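Local coordinates for protein glutathione s-transferase III (Zea mays, PDB 1AW9) that probably conjugates reduced glutathione to hydrophobic electrophiles, releasing a halide from halogenated substrates, and so helps maize detoxify certain herbicides, at residues Leu3-Met8 / Thr19-Lys24; Asn13-Ala18 / Gln204-Ala209; Leu46-Phe51 / Ala56-Asp61; Phe115-Arg120 / Ala130-His135; Asp159-Ala164 / Glu195-Arg200. All blocks are in the same frame, centred on the assembly; numbering follows the deposited sequence.

The five contacts illustrate how chemistry follows place in a two-domain glutathione transferase. Contacts 1 and 2 are buried and share helix 12-23, which in contact 1 packs on strand 3-6 leucine against leucine and in contact 2 meets helix 201-209 through small side chains with a threonine hydroxyl at their border. Contact 3 is also apolar but only partly buried; it takes the same sheet through the neighbouring strand 56-59. Contact 4 lies about 27 Å from contact 1, centre to centre, on the other side of the chain's centre, and brings a bound metal and neighbouring subunits into play. Contact 5 is buried yet charged: its arginine stacks on a phenylalanine and reaches Glu23 of contact 1 in a salt bridge.

Contact 1 (Leu3-Met8 / Thr19-Lys24)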
# COMPACT_ATOMS: atom_id res chain seq x y z
N LEU A 3 -37.09 -19.98 -0.89
CA LEU A 3 -35.69 -19.92 -0.53
C LEU A 3 -35.46 -18.66 0.32
O LEU A 3 -36.16 -17.65 0.15
CB LEU A 3 -34.87 -19.85 -1.82
CG LEU A 3 -34.53 -21.19 -2.47
CD1 LEU A 3 -35.68 -22.12 -2.42
CD2 LEU A 3 -34.06 -21.02 -3.90
N LYS A 4 -34.56 -18.75 1.31
CA LYS A 4 -34.23 -17.57 2.14
C LYS A 4 -32.82 -17.08 1.76
O LYS A 4 -31.85 -17.83 1.82
CB LYS A 4 -34.30 -17.88 3.63
CG LYS A 4 -35.70 -18.13 4.15
CD LYS A 4 -35.77 -18.10 5.70
CE LYS A 4 -35.71 -16.65 6.23
NZ LYS A 4 -35.71 -16.50 7.73
N LEU A 5 -32.76 -15.84 1.29
CA LEU A 5 -31.51 -15.21 0.87
C LEU A 5 -31.16 -14.20 1.93
O LEU A 5 -31.85 -13.20 2.08
CB LEU A 5 -31.67 -14.49 -0.48
CG LEU A 5 -30.44 -13.77 -1.08
CD1 LEU A 5 -29.26 -14.73 -1.15
CD2 LEU A 5 -30.76 -13.26 -2.47
N TYR A 6 -30.12 -14.50 2.70
CA TYR A 6 -29.66 -13.64 3.77
C TYR A 6 -28.72 -12.54 3.28
O TYR A 6 -27.68 -12.81 2.69
CB TYR A 6 -28.96 -14.48 4.83
CG TYR A 6 -29.93 -15.29 5.67
CD1 TYR A 6 -30.62 -14.68 6.73
CD2 TYR A 6 -30.20 -16.63 5.38
CE1 TYR A 6 -31.55 -15.38 7.49
CE2 TYR A 6 -31.14 -17.36 6.13
CZ TYR A 6 -31.81 -16.72 7.18
OH TYR A 6 -32.77 -17.40 7.91
N GLY A 7 -29.08 -11.29 3.52
CA GLY A 7 -28.23 -10.20 3.12
C GLY A 7 -28.98 -8.92 2.89
O GLY A 7 -30.20 -8.88 2.93
N MET A 8 -28.22 -7.87 2.66
CA MET A 8 -28.77 -6.55 2.40
C MET A 8 -29.20 -6.50 0.94
O MET A 8 -28.42 -6.86 0.06
CB MET A 8 -27.66 -5.51 2.55
CG MET A 8 -27.71 -4.63 3.77
SD MET A 8 -26.44 -3.38 3.48
CE MET A 8 -27.46 -1.82 2.91
N THR A 19 -30.46 -12.36 -9.06
CA THR A 19 -30.44 -12.41 -10.52
C THR A 19 -30.74 -13.83 -10.98
O THR A 19 -31.67 -14.06 -11.74
CB THR A 19 -29.06 -11.96 -11.08
OG1 THR A 19 -28.86 -10.58 -10.81
CG2 THR A 19 -28.97 -12.15 -12.56
N VAL A 20 -29.97 -14.78 -10.49
CA VAL A 20 -30.17 -16.16 -10.88
C VAL A 20 -31.48 -16.73 -10.34
O VAL A 20 -32.13 -17.51 -11.04
CB VAL A 20 -28.93 -16.99 -10.50
CG1 VAL A 20 -29.21 -18.46 -10.56
CG2 VAL A 20 -27.82 -16.69 -11.48
N LEU A 21 -31.95 -16.30 -9.17
CA LEU A 21 -33.21 -16.85 -8.65
C LEU A 21 -34.41 -16.41 -9.51
O LEU A 21 -35.30 -17.21 -9.77
CB LEU A 21 -33.43 -16.49 -7.17
CG LEU A 21 -32.42 -17.00 -6.11
CD1 LEU A 21 -32.74 -16.40 -4.78
CD2 LEU A 21 -32.40 -18.49 -5.98
N ASN A 22 -34.41 -15.17 -10.00
CA ASN A 22 -35.50 -14.72 -10.85
C ASN A 22 -35.46 -15.39 -12.21
O ASN A 22 -36.50 -15.69 -12.77
CB ASN A 22 -35.46 -13.23 -11.02
CG ASN A 22 -35.77 -12.54 -9.77
OD1 ASN A 22 -36.68 -12.95 -9.07
ND2 ASN A 22 -35.00 -11.52 -9.43
N GLU A 23 -34.29 -15.63 -12.76
CA GLU A 23 -34.23 -16.27 -14.06
C GLU A 23 -34.91 -17.62 -13.97
O GLU A 23 -35.68 -17.97 -14.84
CB GLU A 23 -32.78 -16.44 -14.52
CG GLU A 23 -32.12 -15.17 -15.02
CD GLU A 23 -32.57 -14.77 -16.43
OE1 GLU A 23 -33.12 -15.61 -17.17
OE2 GLU A 23 -32.37 -13.60 -16.81
N LYS A 24 -34.59 -18.37 -12.92
CA LYS A 24 -35.15 -19.69 -12.66
C LYS A 24 -36.60 -19.57 -12.16
O LYS A 24 -37.28 -20.58 -11.95
CB LYS A 24 -34.29 -20.39 -11.59
CG LYS A 24 -32.96 -20.90 -12.11
CD LYS A 24 -33.18 -22.24 -12.75
CE LYS A 24 -32.18 -22.52 -13.82
NZ LYS A 24 -32.67 -23.63 -14.68
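Leu21 drives its two methyl groups from helix 12-23 against Leu3 and Leu5, and so seals the first half of the beta-alpha-beta unit (strand 3-6, helix 12-23, strand 28-31) that opens the thioredoxin-like domain of glutathione transferases. The tight spot is at the first leucine: Leu3 CD2 lies 3.7 Å from Leu21 CD2, methyl on methyl, with the two side chains slanting past one another. With CG beside the backbone N (chi1 -62°) and the chain then extended (chi2 173°), Leu21 sends its fork straight at the strand, one prong for each partner. The other prong meets its target more loosely, since Leu5 CD2 stays 4.4 Å from Leu21 CD1; Leu5 CD2 is closer to Val14 CG1, two turns back on the same helix, at 3.7 Å. The core is completed by Leu57 and Tyr78 against Leu3 and by Phe28 of strand 28-31 against Leu21. Leu5 also stands near the glutathione pocket, its side chain about 7 Å from those of Ile54 and Ser67, residues that probably bind glutathione. The strand's other face is quite different. Lys4 points its CB away from the helix and is partly open to solvent, and Tyr6 takes no part in the methyl packing. There a polar link replaces it: Lys4 NZ donates to Tyr6 OH at 3.1 Å.

Contact 2 (Asn13-Ala18 / Gln204-Ala209); sequences NVVRVA and QKTVAA
A chi1 of 178° in Val15 swings CG1 opposite the backbone N, and in Thr206 a chi1 of -53° puts OG1 beside the backbone N and leaves CG2 to face the other helix. These two methyls meet, Val15 CG1 to Thr206 CG2, at 3.7 Å. On the next turn Ala18 adds its CB, 4.2 Å from Thr206 CG2, where the lack of a longer side chain lets the backbones come close: the CA atoms of Ala18 and Thr206 are 6.5 Å apart. The hydroxyl of Thr206 is turned to other work. Its OG1 binds Ala202 O one turn earlier and takes Asn22 ND2 of helix 12-23, so a buried polar atom is satisfied from both helices. Arg16 points its CB away from this seam, and its NH1 binds Asn13 OD1 at 2.7 Å, the oxygen lying close to the guanidinium plane; Asn13 probably binds glutathione. Helix 12-23 thus lies between partners: Val14 and Val17 rest on Leu5 of strand 3-6, Val17 also on helix 67-77, Val15 and Arg16 on helix 169-176, and helix 201-209 brings the carboxy-terminal helices onto the thioredoxin-like domain.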
# COMPACT_ATOMS: atom_id res chain seq x y z
N ASN A 13 -23.55 -8.34 -4.33
CA ASN A 13 -23.27 -9.75 -4.24
C ASN A 13 -24.56 -10.48 -3.91
O ASN A 13 -24.73 -11.64 -4.30
CB ASN A 13 -22.13 -10.02 -3.25
CG ASN A 13 -20.75 -9.66 -3.84
OD1 ASN A 13 -20.47 -9.94 -5.00
ND2 ASN A 13 -19.90 -9.01 -3.04
N VAL A 14 -25.49 -9.79 -3.24
CA VAL A 14 -26.80 -10.38 -2.95
C VAL A 14 -27.59 -10.30 -4.26
O VAL A 14 -28.20 -11.27 -4.68
CB VAL A 14 -27.56 -9.62 -1.85
CG1 VAL A 14 -29.04 -10.05 -1.78
CG2 VAL A 14 -26.88 -9.88 -0.54
N VAL A 15 -27.48 -9.17 -4.96
CA VAL A 15 -28.17 -9.03 -6.23
C VAL A 15 -27.71 -10.05 -7.28
O VAL A 15 -28.50 -10.44 -8.14
CB VAL A 15 -28.07 -7.59 -6.77
CG1 VAL A 15 -28.76 -7.46 -8.15
CG2 VAL A 15 -28.67 -6.63 -5.76
N ARG A 16 -26.46 -10.51 -7.23
CA ARG A 16 -25.99 -11.52 -8.17
C ARG A 16 -26.76 -12.82 -8.00
O ARG A 16 -26.88 -13.62 -8.95
CB ARG A 16 -24.49 -11.83 -7.98
CG ARG A 16 -23.92 -12.89 -8.99
CD ARG A 16 -22.45 -13.42 -8.75
NE ARG A 16 -21.44 -12.38 -8.97
CZ ARG A 16 -20.88 -11.68 -7.99
NH1 ARG A 16 -21.18 -11.95 -6.72
NH2 ARG A 16 -20.20 -10.57 -8.28
N VAL A 17 -27.16 -13.11 -6.76
CA VAL A 17 -27.89 -14.35 -6.47
C VAL A 17 -29.35 -14.18 -6.85
O VAL A 17 -29.91 -15.05 -7.49
CB VAL A 17 -27.77 -14.78 -4.99
CG1 VAL A 17 -28.52 -16.08 -4.77
CG2 VAL A 17 -26.31 -14.98 -4.64
N ALA A 18 -29.93 -13.05 -6.47
CA ALA A 18 -31.31 -12.73 -6.80
C ALA A 18 -31.47 -12.84 -8.33
O ALA A 18 -32.46 -13.38 -8.84
CB ALA A 18 -31.64 -11.31 -6.31
N GLN A 204 -35.21 -7.38 -15.20
CA GLN A 204 -36.07 -6.22 -14.94
C GLN A 204 -36.68 -6.31 -13.57
O GLN A 204 -36.81 -5.30 -12.87
CB GLN A 204 -37.19 -6.17 -15.97
CG GLN A 204 -36.73 -5.60 -17.29
CD GLN A 204 -36.03 -4.29 -17.05
OE1 GLN A 204 -36.68 -3.27 -16.79
NE2 GLN A 204 -34.70 -4.31 -17.02
N LYS A 205 -37.03 -7.54 -13.20
CA LYS A 205 -37.64 -7.86 -11.91
C LYS A 205 -36.61 -7.59 -10.82
O LYS A 205 -36.86 -6.84 -9.86
CB LYS A 205 -38.06 -9.34 -11.88
CG LYS A 205 -39.16 -9.75 -10.86
CD LYS A 205 -39.41 -11.29 -10.85
CE LYS A 205 -39.58 -11.86 -12.28
NZ LYS A 205 -39.42 -13.36 -12.37
N THR A 206 -35.43 -8.18 -11.00
CA THR A 206 -34.33 -8.02 -10.06
C THR A 206 -34.06 -6.54 -9.78
O THR A 206 -34.06 -6.12 -8.63
CB THR A 206 -33.05 -8.66 -10.62
OG1 THR A 206 -33.33 -10.02 -10.99
CG2 THR A 206 -31.93 -8.62 -9.57
N VAL A 207 -33.84 -5.75 -10.82
CA VAL A 207 -33.57 -4.34 -10.67
C VAL A 207 -34.69 -3.68 -9.88
O VAL A 207 -34.44 -2.81 -9.04
CB VAL A 207 -33.46 -3.62 -12.05
CG1 VAL A 207 -33.56 -2.11 -11.87
CG2 VAL A 207 -32.14 -3.96 -12.74
N ALA A 208 -35.92 -4.07 -10.20
CA ALA A 208 -37.11 -3.54 -9.55
C ALA A 208 -37.08 -3.70 -8.03
O ALA A 208 -37.64 -2.86 -7.30
CB ALA A 208 -38.33 -4.21 -10.11
N ALA A 209 -36.47 -4.78 -7.56
CA ALA A 209 -36.37 -5.07 -6.13
C ALA A 209 -35.28 -4.31 -5.33
O ALA A 209 -35.35 -4.26 -4.11
CB ALA A 209 -36.23 -6.59 -5.91

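Contact 3 (Leu46-Phe51 / Ala56-Asp61). Unlike the reference sequence in segment 46-51: Ala47 (reference Thr).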
# COMPACT_ATOMS: atom_id res chain seq x y z
N LEU A 46 -22.71 -16.75 11.96
CA LEU A 46 -21.60 -17.67 11.78
C LEU A 46 -22.03 -19.09 11.65
O LEU A 46 -21.25 -19.94 11.29
CB LEU A 46 -20.60 -17.53 12.91
CG LEU A 46 -19.78 -16.25 12.81
CD1 LEU A 46 -18.53 -16.40 13.66
CD2 LEU A 46 -19.37 -16.01 11.38
N ALA A 47 -23.29 -19.34 11.98
CA ALA A 47 -23.89 -20.66 11.89
C ALA A 47 -24.32 -20.96 10.45
O ALA A 47 -24.39 -22.13 10.04
CB ALA A 47 -25.11 -20.73 12.82
N LEU A 48 -24.70 -19.93 9.70
CA LEU A 48 -25.06 -20.11 8.31
C LEU A 48 -23.73 -20.09 7.59
O LEU A 48 -23.30 -21.11 7.05
CB LEU A 48 -25.98 -18.99 7.84
CG LEU A 48 -27.30 -19.00 8.61
CD1 LEU A 48 -28.23 -17.91 8.13
CD2 LEU A 48 -27.96 -20.37 8.46
N ASN A 49 -23.03 -18.96 7.71
CA ASN A 49 -21.71 -18.80 7.08
C ASN A 49 -20.59 -18.62 8.12
O ASN A 49 -20.47 -17.55 8.70
CB ASN A 49 -21.69 -17.59 6.14
CG ASN A 49 -20.42 -17.52 5.30
OD1 ASN A 49 -20.26 -16.66 4.44
ND2 ASN A 49 -19.53 -18.47 5.50
N PRO A 50 -19.76 -19.66 8.33
CA PRO A 50 -18.67 -19.55 9.30
C PRO A 50 -17.66 -18.48 8.92
O PRO A 50 -16.96 -17.96 9.79
CB PRO A 50 -18.08 -20.96 9.35
CG PRO A 50 -18.45 -21.54 8.06
CD PRO A 50 -19.85 -21.03 7.81
N PHE A 51 -17.61 -18.11 7.63
CA PHE A 51 -16.71 -17.02 7.20
C PHE A 51 -17.33 -15.69 7.54
O PHE A 51 -16.67 -14.65 7.43
CB PHE A 51 -16.37 -17.09 5.71
CG PHE A 51 -15.52 -18.26 5.37
CD1 PHE A 51 -14.16 -18.22 5.63
CD2 PHE A 51 -16.07 -19.42 4.89
CE1 PHE A 51 -13.37 -19.33 5.43
CE2 PHE A 51 -15.29 -20.54 4.69
CZ PHE A 51 -13.93 -20.50 4.96
N ALA A 56 -25.95 -15.72 2.13
CA ALA A 56 -26.07 -17.14 2.47
C ALA A 56 -27.47 -17.51 1.97
O ALA A 56 -28.37 -16.67 1.86
CB ALA A 56 -25.96 -17.36 3.95
N LEU A 57 -27.65 -18.74 1.57
CA LEU A 57 -28.97 -19.11 1.11
C LEU A 57 -29.33 -20.39 1.80
O LEU A 57 -28.47 -21.28 1.93
CB LEU A 57 -28.99 -19.31 -0.41
CG LEU A 57 -30.31 -19.81 -1.02
CD1 LEU A 57 -30.99 -18.70 -1.78
CD2 LEU A 57 -30.01 -20.95 -1.94
N VAL A 58 -30.55 -20.46 2.31
CA VAL A 58 -31.01 -21.70 2.95
C VAL A 58 -32.01 -22.40 2.02
O VAL A 58 -33.06 -21.84 1.70
CB VAL A 58 -31.69 -21.48 4.31
CG1 VAL A 58 -32.22 -22.81 4.83
CG2 VAL A 58 -30.70 -20.87 5.30
N ASP A 59 -31.64 -23.57 1.51
CA ASP A 59 -32.51 -24.32 0.63
C ASP A 59 -33.05 -25.55 1.36
O ASP A 59 -32.55 -26.69 1.22
CB ASP A 59 -31.78 -24.72 -0.65
CG ASP A 59 -32.72 -25.34 -1.67
OD1 ASP A 59 -33.90 -24.95 -1.70
OD2 ASP A 59 -32.27 -26.24 -2.42
N GLY A 60 -34.11 -25.30 2.12
CA GLY A 60 -34.71 -26.35 2.90
C GLY A 60 -33.74 -26.71 4.00
O GLY A 60 -33.61 -25.99 4.98
N ASP A 61 -33.02 -27.80 3.80
CA ASP A 61 -32.07 -28.28 4.79
C ASP A 61 -30.63 -27.87 4.44
O ASP A 61 -29.72 -27.98 5.26
CB ASP A 61 -32.18 -29.83 4.94
CG ASP A 61 -31.89 -30.60 3.63
OD1 ASP A 61 -32.31 -30.14 2.53
OD2 ASP A 61 -31.26 -31.70 3.70
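Asp59 OD2, gripped from helix 67-77 by Lys77 NZ in a salt bridge and by Tyr73 OH in a hydrogen bond, ends the strand whose Ala56 and Val58 meet Leu48. Those grips lie on the face of the sheet where Leu57 also packs; the contact itself is made on the other face. Here Leu48, from the loop that follows a short 3-10 turn, lies along strand 56-59. Its CB sits 4.2 Å from the CB of Ala56, and its CD2 reaches the CG2 of Val58, also at 4.2 Å, so that root and tip of one side chain touch two residues whose CB atoms emerge on the same face. With chi2 at -179°, CD1 is the branch anti to CA and goes to the ring of Tyr6 on neighbouring strand 3-6, while CD2, the other branch, runs to Val58; Val63 adds a wall from strand 62-65. Farther along the loop, Phe51 stacks its ring on His105 of a neighbouring subunit, which recalls the lock-and-key aromatic of other glutathione transferase dimers. Between loop and strand, then, the contact is made of methyl and methylene groups at ordinary van der Waals distance, which implies that shape and the burial of apolar surface, more than directional bonds, settle how Leu48 lies on the sheet.

Contact 4 (Phe115-Arg120 / Ala130-His135); sequences FQLLVR and AVVDKH. With CD (cadmium ion), chain D.
Val131, whose backbone N is held by Asp128 OD1, is the first of the second segment to touch: its CG1 lies 3.7 Å from Gln116 CG, the two side chains crossing nearly at a right angle. Val132 follows with CG2, the methyl beside its backbone N, wedged between Gln116 CB and Leu117 CD2, each 3.9 Å away. Gln116 therefore lends its aliphatic part to the valines, while the bend at chi2 (-69°) turns its amide aside. There OE1 accepts from Asp128 N and, on a lone pair in the carbonyl plane, from Arg120 NH1 at 3.1 Å and 166°. An alanine here is likely to leave Arg120 NH1 and Asp128 N without their shared acceptor and to open a gap beside Val131. Asp133 takes no part in the packing and chelates a cadmium ion through OD1 at 2.5 Å and OD2 at 2.6 Å, a site that Glu137 of a neighbouring subunit helps to complete. Lys134 pairs with Asp128 of another subunit, and His135 ND1 bonds back to Asn109 OD1 of helix 92-122. The segment axes come within 10.2 Å, with 134° between their N-to-C directions, and helices 92-122 and 129-152 form the helical hairpin typical of the carboxy-terminal domain of glutathione transferases.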
# COMPACT_ATOMS: atom_id res chain seq x y z
N PHE A 115 -17.12 0.12 -4.95
CA PHE A 115 -16.89 0.47 -3.57
C PHE A 115 -16.39 1.90 -3.34
O PHE A 115 -16.85 2.58 -2.43
CB PHE A 115 -15.91 -0.48 -2.93
CG PHE A 115 -15.50 -0.01 -1.60
CD1 PHE A 115 -16.43 0.02 -0.57
CD2 PHE A 115 -14.26 0.58 -1.41
CE1 PHE A 115 -16.14 0.62 0.63
CE2 PHE A 115 -13.95 1.20 -0.22
CZ PHE A 115 -14.90 1.22 0.81
N GLN A 116 -15.37 2.31 -4.08
CA GLN A 116 -14.83 3.65 -3.94
C GLN A 116 -15.76 4.76 -4.47
O GLN A 116 -15.85 5.84 -3.89
CB GLN A 116 -13.49 3.75 -4.67
CG GLN A 116 -12.41 2.90 -4.12
CD GLN A 116 -11.96 3.39 -2.80
OE1 GLN A 116 -12.03 4.58 -2.51
NE2 GLN A 116 -11.50 2.49 -1.97
N LEU A 117 -16.43 4.50 -5.59
CA LEU A 117 -17.26 5.52 -6.21
C LEU A 117 -18.72 5.59 -5.76
O LEU A 117 -19.35 6.63 -5.95
CB LEU A 117 -17.20 5.37 -7.75
CG LEU A 117 -15.82 5.39 -8.41
CD1 LEU A 117 -15.88 4.87 -9.84
CD2 LEU A 117 -15.27 6.79 -8.36
N LEU A 118 -19.25 4.51 -5.17
CA LEU A 118 -20.64 4.47 -4.70
C LEU A 118 -20.83 4.35 -3.20
O LEU A 118 -21.60 5.11 -2.62
CB LEU A 118 -21.39 3.33 -5.35
CG LEU A 118 -21.82 3.57 -6.78
CD1 LEU A 118 -22.56 2.34 -7.26
CD2 LEU A 118 -22.71 4.79 -6.84
N VAL A 119 -20.16 3.37 -2.60
CA VAL A 119 -20.27 3.11 -1.16
C VAL A 119 -19.62 4.15 -0.25
O VAL A 119 -20.27 4.69 0.65
CB VAL A 119 -19.67 1.73 -0.85
CG1 VAL A 119 -19.80 1.40 0.67
CG2 VAL A 119 -20.32 0.66 -1.74
N ARG A 120 -18.33 4.42 -0.46
CA ARG A 120 -17.61 5.38 0.35
C ARG A 120 -18.24 6.74 0.48
O ARG A 120 -18.28 7.29 1.56
CB ARG A 120 -16.16 5.53 -0.10
CG ARG A 120 -15.39 4.28 0.16
CD ARG A 120 -13.94 4.54 0.13
NE ARG A 120 -13.56 5.42 1.22
CZ ARG A 120 -12.43 6.12 1.24
NH1 ARG A 120 -11.56 6.04 0.23
NH2 ARG A 120 -12.18 6.94 2.27
N ALA A 130 -6.03 6.48 -6.26
CA ALA A 130 -5.09 5.45 -6.63
C ALA A 130 -5.77 4.12 -6.91
O ALA A 130 -5.34 3.36 -7.77
CB ALA A 130 -4.08 5.27 -5.53
N VAL A 131 -6.79 3.82 -6.11
CA VAL A 131 -7.56 2.57 -6.22
C VAL A 131 -8.43 2.61 -7.47
O VAL A 131 -8.51 1.65 -8.21
CB VAL A 131 -8.45 2.38 -5.01
CG1 VAL A 131 -9.35 1.19 -5.21
CG2 VAL A 131 -7.58 2.21 -3.75
N VAL A 132 -9.07 3.75 -7.70
CA VAL A 132 -9.90 3.91 -8.88
C VAL A 132 -9.04 3.76 -10.15
O VAL A 132 -9.40 2.99 -11.04
CB VAL A 132 -10.62 5.27 -8.87
CG1 VAL A 132 -11.26 5.57 -10.25
CG2 VAL A 132 -11.67 5.28 -7.76
N ASP A 133 -7.91 4.47 -10.22
CA ASP A 133 -7.02 4.40 -11.37
C ASP A 133 -6.50 3.06 -11.63
O ASP A 133 -6.45 2.69 -12.78
CB ASP A 133 -5.82 5.34 -11.26
CG ASP A 133 -6.20 6.77 -11.54
OD1 ASP A 133 -7.43 6.92 -11.74
OD2 ASP A 133 -5.34 7.72 -11.61
N LYS A 134 -5.99 2.39 -10.62
CA LYS A 134 -5.48 1.04 -10.81
C LYS A 134 -6.57 0.11 -11.39
O LYS A 134 -6.36 -0.58 -12.40
CB LYS A 134 -4.95 0.47 -9.50
CG LYS A 134 -4.63 -1.00 -9.60
CD LYS A 134 -4.10 -1.53 -8.28
CE LYS A 134 -3.86 -3.05 -8.36
NZ LYS A 134 -3.13 -3.64 -7.16
N HIS A 135 -7.73 0.07 -10.75
CA HIS A 135 -8.78 -0.80 -11.22
C HIS A 135 -9.52 -0.42 -12.47
O HIS A 135 -9.91 -1.31 -13.17
CB HIS A 135 -9.72 -1.08 -10.12
CG HIS A 135 -9.07 -1.88 -9.08
ND1 HIS A 135 -8.73 -3.20 -9.30
CD2 HIS A 135 -8.61 -1.56 -7.85
CE1 HIS A 135 -8.09 -3.66 -8.24
NE2 HIS A 135 -8.00 -2.69 -7.35
CD CD D . -7.34 9.41 -11.96
O HOH W 1 -8.74 8.93 -10.81

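Contact 5 (Asp159-Ala164 / Glu195-Arg200); sequences DEFTLA and EAIVAR
Phe161 lies under Arg200 along its whole length. Starting at the root, CB meets Arg200 NH2 at 3.4 Å and CG faces Arg200 CZ at 3.5 Å. On one flank CD1 and CE1 both sit beneath NH1; on the other, CD2 lies under Arg200 NE, and CE2 has Arg200 CD above it at 3.7 Å and Ile197 CG1 at the ring's edge at 4.3 Å. The tip, CZ, also ends below CD. Guanidinium and ring are nearly parallel (planes 14° apart, centres 3.7 Å), a cation-pi stack with a CH-pi contact from CD beside it. Bends at chi2 and chi3 lay the arginine flat, and Glu23 of helix 12-23 holds NH1 in a salt bridge. A serine in place of Phe161 would probably leave the guanidinium without its platform and free to turn about its Glu23 bond. The next residue, Thr162, caps helix 163-166, weakly through OG1 to Ala164 N, while Asp165 OD1 takes Thr162 N, consistent with the N-capping box that glutathione transferases carry at this helix start.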
# COMPACT_ATOMS: atom_id res chain seq x y z
N ASP A 159 -24.17 -18.72 -28.43
CA ASP A 159 -25.40 -18.14 -28.92
C ASP A 159 -26.42 -17.81 -27.86
O ASP A 159 -27.27 -16.95 -28.06
CB ASP A 159 -26.07 -19.10 -29.91
CG ASP A 159 -25.26 -19.31 -31.18
OD1 ASP A 159 -25.02 -18.31 -31.89
OD2 ASP A 159 -24.88 -20.47 -31.47
N GLU A 160 -26.36 -18.53 -26.75
CA GLU A 160 -27.35 -18.33 -25.70
C GLU A 160 -26.82 -17.76 -24.42
O GLU A 160 -25.64 -17.89 -24.10
CB GLU A 160 -28.07 -19.64 -25.41
CG GLU A 160 -27.17 -20.87 -25.40
CD GLU A 160 -27.36 -21.75 -26.62
OE1 GLU A 160 -28.49 -21.72 -27.20
OE2 GLU A 160 -26.40 -22.46 -27.01
N PHE A 161 -27.74 -17.13 -23.69
CA PHE A 161 -27.48 -16.52 -22.41
C PHE A 161 -27.34 -17.66 -21.39
O PHE A 161 -28.18 -18.57 -21.34
CB PHE A 161 -28.65 -15.59 -22.08
CG PHE A 161 -28.62 -15.03 -20.70
CD1 PHE A 161 -29.21 -15.72 -19.63
CD2 PHE A 161 -28.09 -13.76 -20.47
CE1 PHE A 161 -29.28 -15.16 -18.38
CE2 PHE A 161 -28.16 -13.18 -19.19
CZ PHE A 161 -28.76 -13.87 -18.15
N THR A 162 -26.21 -17.68 -20.68
CA THR A 162 -25.97 -18.72 -19.71
C THR A 162 -25.63 -18.09 -18.36
O THR A 162 -25.74 -16.87 -18.18
CB THR A 162 -24.81 -19.67 -20.14
OG1 THR A 162 -23.59 -18.94 -20.25
CG2 THR A 162 -25.12 -20.34 -21.49
N LEU A 163 -25.25 -18.96 -17.41
CA LEU A 163 -24.87 -18.56 -16.07
C LEU A 163 -23.69 -17.57 -16.16
O LEU A 163 -23.64 -16.59 -15.41
CB LEU A 163 -24.47 -19.80 -15.28
CG LEU A 163 -24.14 -19.64 -13.79
CD1 LEU A 163 -25.38 -19.14 -13.02
CD2 LEU A 163 -23.65 -20.97 -13.24
N ALA A 164 -22.77 -17.83 -17.08
CA ALA A 164 -21.61 -16.96 -17.27
C ALA A 164 -22.02 -15.50 -17.42
O ALA A 164 -21.43 -14.63 -16.77
CB ALA A 164 -20.78 -17.42 -18.47
N GLU A 195 -26.64 -4.25 -22.86
CA GLU A 195 -27.99 -3.79 -23.09
C GLU A 195 -28.92 -4.93 -23.31
O GLU A 195 -30.09 -4.86 -22.92
CB GLU A 195 -28.01 -2.80 -24.21
CG GLU A 195 -27.51 -1.52 -23.66
CD GLU A 195 -27.31 -0.48 -24.71
OE1 GLU A 195 -27.13 -0.85 -25.90
OE2 GLU A 195 -27.30 0.71 -24.33
N ALA A 196 -28.41 -6.01 -23.89
CA ALA A 196 -29.24 -7.19 -24.07
C ALA A 196 -29.60 -7.77 -22.69
O ALA A 196 -30.73 -8.20 -22.47
CB ALA A 196 -28.52 -8.22 -24.89
N ILE A 197 -28.65 -7.79 -21.75
CA ILE A 197 -28.89 -8.36 -20.41
C ILE A 197 -29.95 -7.57 -19.62
O ILE A 197 -30.75 -8.14 -18.89
CB ILE A 197 -27.58 -8.46 -19.53
CG1 ILE A 197 -26.55 -9.36 -20.20
CG2 ILE A 197 -27.91 -8.97 -18.12
CD1 ILE A 197 -25.22 -9.44 -19.47
N VAL A 198 -29.90 -6.25 -19.72
CA VAL A 198 -30.85 -5.40 -19.01
C VAL A 198 -32.26 -5.60 -19.54
O VAL A 198 -33.21 -5.45 -18.79
CB VAL A 198 -30.53 -3.89 -19.14
CG1 VAL A 198 -30.82 -3.17 -17.81
CG2 VAL A 198 -29.14 -3.69 -19.50
N ALA A 199 -32.38 -5.89 -20.83
CA ALA A 199 -33.67 -6.12 -21.50
C ALA A 199 -34.38 -7.37 -21.00
O ALA A 199 -35.60 -7.49 -21.15
CB ALA A 199 -33.47 -6.22 -23.03
N ARG A 200 -33.64 -8.30 -20.42
CA ARG A 200 -34.22 -9.54 -19.92
C ARG A 200 -35.28 -9.26 -18.85
O ARG A 200 -35.04 -8.53 -17.88
CB ARG A 200 -33.14 -10.42 -19.34
CG ARG A 200 -32.17 -10.93 -20.33
CD ARG A 200 -31.71 -12.30 -19.87
NE ARG A 200 -31.79 -13.26 -20.97
CZ ARG A 200 -32.09 -14.55 -20.84
NH1 ARG A 200 -32.36 -15.07 -19.65
NH2 ARG A 200 -32.06 -15.33 -21.90